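PDB 7DUF: E3 ubiquitin-protein ligase ORTHRUS 2 from Arabidopsis thaliana, which transfers ubiquitin to substrates as a RING-type E3 ligase, and carries a PHD finger whose conformation abolishes recognition of histone H3 tail peptide. Local coordinates for residues 17-22 against 43-48; 48-51 against 55-58. All blocks are in the same frame, centred on the assembly; numbering follows the deposited sequence.

Contact 1. Residues 17-22 against 43-48; sequences GVCMRC and VSCLSS. With ZN (zinc ion), chain D.
Cys19, Cys22 and Cys45 meet across this contact through a zinc ion that all three bind. Each SG lies 2.3 Å from the metal, and ND1 of His42 completes the site of three cysteines and one histidine. Cysteine suits these places because its sulfur, probably held as thiolate, is a soft, strong ligand for zinc on a short arm. The three sulfurs reach the metal by different torsions: SG of Cys19 is turned opposite the backbone N (chi1 -179°), whereas that of Cys22 sits between N and the carbonyl carbon (chi1 75°). The two cysteines of the CxxC pair thus converge on one ion, while Cys45 comes across from the other segment.

Hydrogen bonds within 17-22 tighten the loop round one sulfur. Arg21 N donates to Cys19 SG at 3.5 Å, and Cys22 N adds a weak one at 3.6 Å, both amides addressing the same sulfur as in the knuckle of a zinc finger.

Packing brings CB of Cys22 to 3.7 Å from Cys45 SG. The extended Arg21 chain runs alongside Cys45, its NH1 making a long approach of 4.1 Å to Cys45 SG, which lies at the guanidinium edge; the attraction is probably partly electrostatic.

Two backbone N-H groups and this arginine would probably temper the negative charge gathered by three thiolates. The loops themselves are joined by shared ligation to the zinc.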
# COMPACT_ATOMS: atom_id res chain seq x y z
N GLY A 17 11.98 2.73 11.86
CA GLY A 17 10.67 3.28 11.58
C GLY A 17 10.54 4.78 11.66
O GLY A 17 9.42 5.28 11.70
N VAL A 18 11.65 5.52 11.69
CA VAL A 18 11.64 6.97 11.84
C VAL A 18 11.97 7.60 10.50
O VAL A 18 12.92 7.18 9.82
CB VAL A 18 12.63 7.43 12.93
CG1 VAL A 18 12.50 8.93 13.16
CG2 VAL A 18 12.39 6.67 14.22
N CYS A 19 11.19 8.61 10.12
CA CYS A 19 11.45 9.34 8.88
C CYS A 19 12.72 10.17 9.04
O CYS A 19 12.82 11.00 9.95
CB CYS A 19 10.27 10.24 8.53
SG CYS A 19 10.48 11.17 6.99
N MET A 20 13.69 9.94 8.15
CA MET A 20 14.96 10.66 8.22
C MET A 20 14.79 12.15 7.98
O MET A 20 15.69 12.93 8.31
CB MET A 20 15.94 10.07 7.21
CG MET A 20 16.30 8.61 7.44
SD MET A 20 17.90 8.20 6.72
CE MET A 20 17.60 6.53 6.14
N ARG A 21 13.66 12.57 7.41
CA ARG A 21 13.45 13.97 7.06
C ARG A 21 12.71 14.74 8.14
O ARG A 21 13.16 15.81 8.56
CB ARG A 21 12.70 14.06 5.73
CG ARG A 21 12.70 15.45 5.10
CD ARG A 21 12.19 15.41 3.67
NE ARG A 21 12.17 16.74 3.07
CZ ARG A 21 11.19 17.62 3.22
NH1 ARG A 21 10.12 17.34 3.95
NH2 ARG A 21 11.28 18.80 2.63
N CYS A 22 11.57 14.22 8.60
CA CYS A 22 10.72 14.94 9.55
C CYS A 22 10.84 14.42 10.98
O CYS A 22 10.14 14.93 11.86
CB CYS A 22 9.26 14.88 9.09
SG CYS A 22 8.44 13.30 9.36
N VAL A 43 5.10 8.73 3.29
CA VAL A 43 4.38 9.20 2.11
C VAL A 43 4.12 10.69 2.18
O VAL A 43 3.96 11.35 1.15
CB VAL A 43 3.08 8.39 1.92
CG1 VAL A 43 1.95 8.99 2.74
CG2 VAL A 43 2.70 8.32 0.45
N SER A 44 4.07 11.26 3.39
CA SER A 44 3.85 12.69 3.52
C SER A 44 5.04 13.49 3.01
O SER A 44 4.87 14.54 2.38
CB SER A 44 3.55 13.05 4.98
OG SER A 44 4.07 14.32 5.31
N CYS A 45 6.25 13.00 3.26
CA CYS A 45 7.48 13.71 2.92
C CYS A 45 7.96 13.42 1.50
O CYS A 45 9.09 13.78 1.16
CB CYS A 45 8.58 13.36 3.92
SG CYS A 45 8.33 14.03 5.58
N LEU A 46 7.13 12.79 0.67
CA LEU A 46 7.53 12.51 -0.70
C LEU A 46 7.39 13.76 -1.57
O LEU A 46 6.71 14.73 -1.20
CB LEU A 46 6.70 11.37 -1.29
CG LEU A 46 7.11 9.95 -0.90
CD1 LEU A 46 6.20 8.93 -1.57
CD2 LEU A 46 8.57 9.70 -1.27
N SER A 47 8.04 13.73 -2.73
CA SER A 47 7.91 14.83 -3.68
C SER A 47 6.64 14.68 -4.52
O SER A 47 5.88 15.63 -4.69
CB SER A 47 9.14 14.91 -4.58
OG SER A 47 10.11 15.78 -4.04
N SER A 48 6.41 13.48 -5.04
CA SER A 48 5.21 13.17 -5.83
C SER A 48 4.58 11.91 -5.25
O SER A 48 4.90 10.79 -5.68
CB SER A 48 5.55 13.00 -7.31
OG SER A 48 5.84 14.25 -7.91
ZN ZN D . 8.53 12.40 7.22

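Contact 2. Residues 48-51 against 55-58; sequences SPPK and STLQ
Pro50 packs its ring against Ser55 and Thr56 on the helix 53-57, and the tight part of the contact is confined to it. Its CB lies 3.6 Å from Thr56 OG1, with CG only slightly farther from the same oxygen, the two side chains crossing at about a right angle. Proline suits the place: its rigid ring offers a compact apolar surface. The same CB stands 4.0 Å from Ser55 O and 4.2 Å from Ser55 CB, so it meets both backbone and side chain of that serine.

Thr56 OG1 has its own polar partner, the carbonyl O of Thr52 one turn earlier. With chi1 at -46° the hydroxyl lies anti to the carbonyl carbon and can turn back along the helix, meeting the ring without losing that bond.

Toward Lys51 the packing gives way to solvent. A water weakly bridges Lys51 N, at 3.5 Å, and Ser55 OG, at 3.4 Å. The small hydroxyl of Ser55 fits this watery margin.

This is local packing of a loop proline on the short helix that follows it in the PHD finger, the Pro50 side chain being about 13 Å from a bound zinc ion. Elsewhere on the ring, Pro50 touches Val43, just past strand 40-42, and Trp59, beyond the helix. Leu53 of the second subunit packs on it too, while Leu57 of that subunit meets Thr56, placing helix and loop at the dimer interface.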
# COMPACT_ATOMS: atom_id res chain seq x y z
N SER A 48 6.41 13.48 -5.04
CA SER A 48 5.21 13.17 -5.83
C SER A 48 4.58 11.91 -5.25
O SER A 48 4.90 10.79 -5.68
CB SER A 48 5.55 13.00 -7.31
OG SER A 48 5.84 14.25 -7.91
N PRO A 49 3.69 12.05 -4.28
CA PRO A 49 3.00 10.88 -3.75
C PRO A 49 2.17 10.21 -4.83
O PRO A 49 1.74 10.87 -5.80
CB PRO A 49 2.12 11.46 -2.63
CG PRO A 49 2.78 12.75 -2.26
CD PRO A 49 3.31 13.28 -3.56
N PRO A 50 1.92 8.91 -4.71
CA PRO A 50 1.13 8.22 -5.73
C PRO A 50 -0.30 8.74 -5.77
O PRO A 50 -0.90 9.06 -4.74
CB PRO A 50 1.18 6.75 -5.29
CG PRO A 50 1.46 6.82 -3.82
CD PRO A 50 2.37 7.99 -3.65
N LYS A 51 -0.85 8.84 -6.98
CA LYS A 51 -2.16 9.45 -7.19
C LYS A 51 -3.22 8.47 -7.67
O LYS A 51 -4.40 8.82 -7.68
CB LYS A 51 -2.06 10.60 -8.20
CG LYS A 51 -1.16 11.74 -7.75
CD LYS A 51 -0.86 12.73 -8.88
CE LYS A 51 -1.11 12.12 -10.25
NZ LYS A 51 -0.36 12.83 -11.33
N SER A 55 -0.81 2.71 -8.79
CA SER A 55 0.52 3.24 -8.48
C SER A 55 0.85 3.10 -7.01
O SER A 55 2.03 3.05 -6.65
CB SER A 55 0.60 4.71 -8.91
OG SER A 55 -0.15 4.95 -10.08
N THR A 56 -0.16 3.04 -6.14
CA THR A 56 0.08 2.84 -4.72
C THR A 56 0.39 1.39 -4.40
O THR A 56 1.14 1.11 -3.45
CB THR A 56 -1.12 3.31 -3.91
OG1 THR A 56 -1.55 4.59 -4.40
CG2 THR A 56 -0.77 3.44 -2.44
N LEU A 57 -0.15 0.45 -5.17
CA LEU A 57 0.08 -0.97 -4.91
C LEU A 57 1.47 -1.40 -5.39
O LEU A 57 2.27 -1.92 -4.62
CB LEU A 57 -1.01 -1.81 -5.58
CG LEU A 57 -2.40 -1.54 -5.00
CD1 LEU A 57 -3.45 -2.49 -5.57
CD2 LEU A 57 -2.34 -1.65 -3.48
N GLN A 58 1.76 -1.18 -6.67
CA GLN A 58 3.08 -1.46 -7.22
C GLN A 58 3.93 -0.18 -7.22
O GLN A 58 4.45 0.27 -8.24
CB GLN A 58 2.96 -2.04 -8.63
O HOH W 1 0.64 8.26 -10.06

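Overall arrangement
From the N terminus, the chain enters contact 1 at residues 17-22, passes through the antiparallel pair 31-33 and 40-42, and returns at 43-48, where zinc closes this long loop round the small sheet. Contact 2 begins where contact 1 ends, with Ser48 common to both, and closes a much shorter loop as helix 53-57 folds back on 48-51. The two closures therefore follow in series, neither nesting nor crossing, and their centres lie about 14 Å apart on opposite sides of the chain's centre. Val43 O packs on Pro49 CG, joining the segment that carries Cys45 to the proline loop before the helix within one PHD finger.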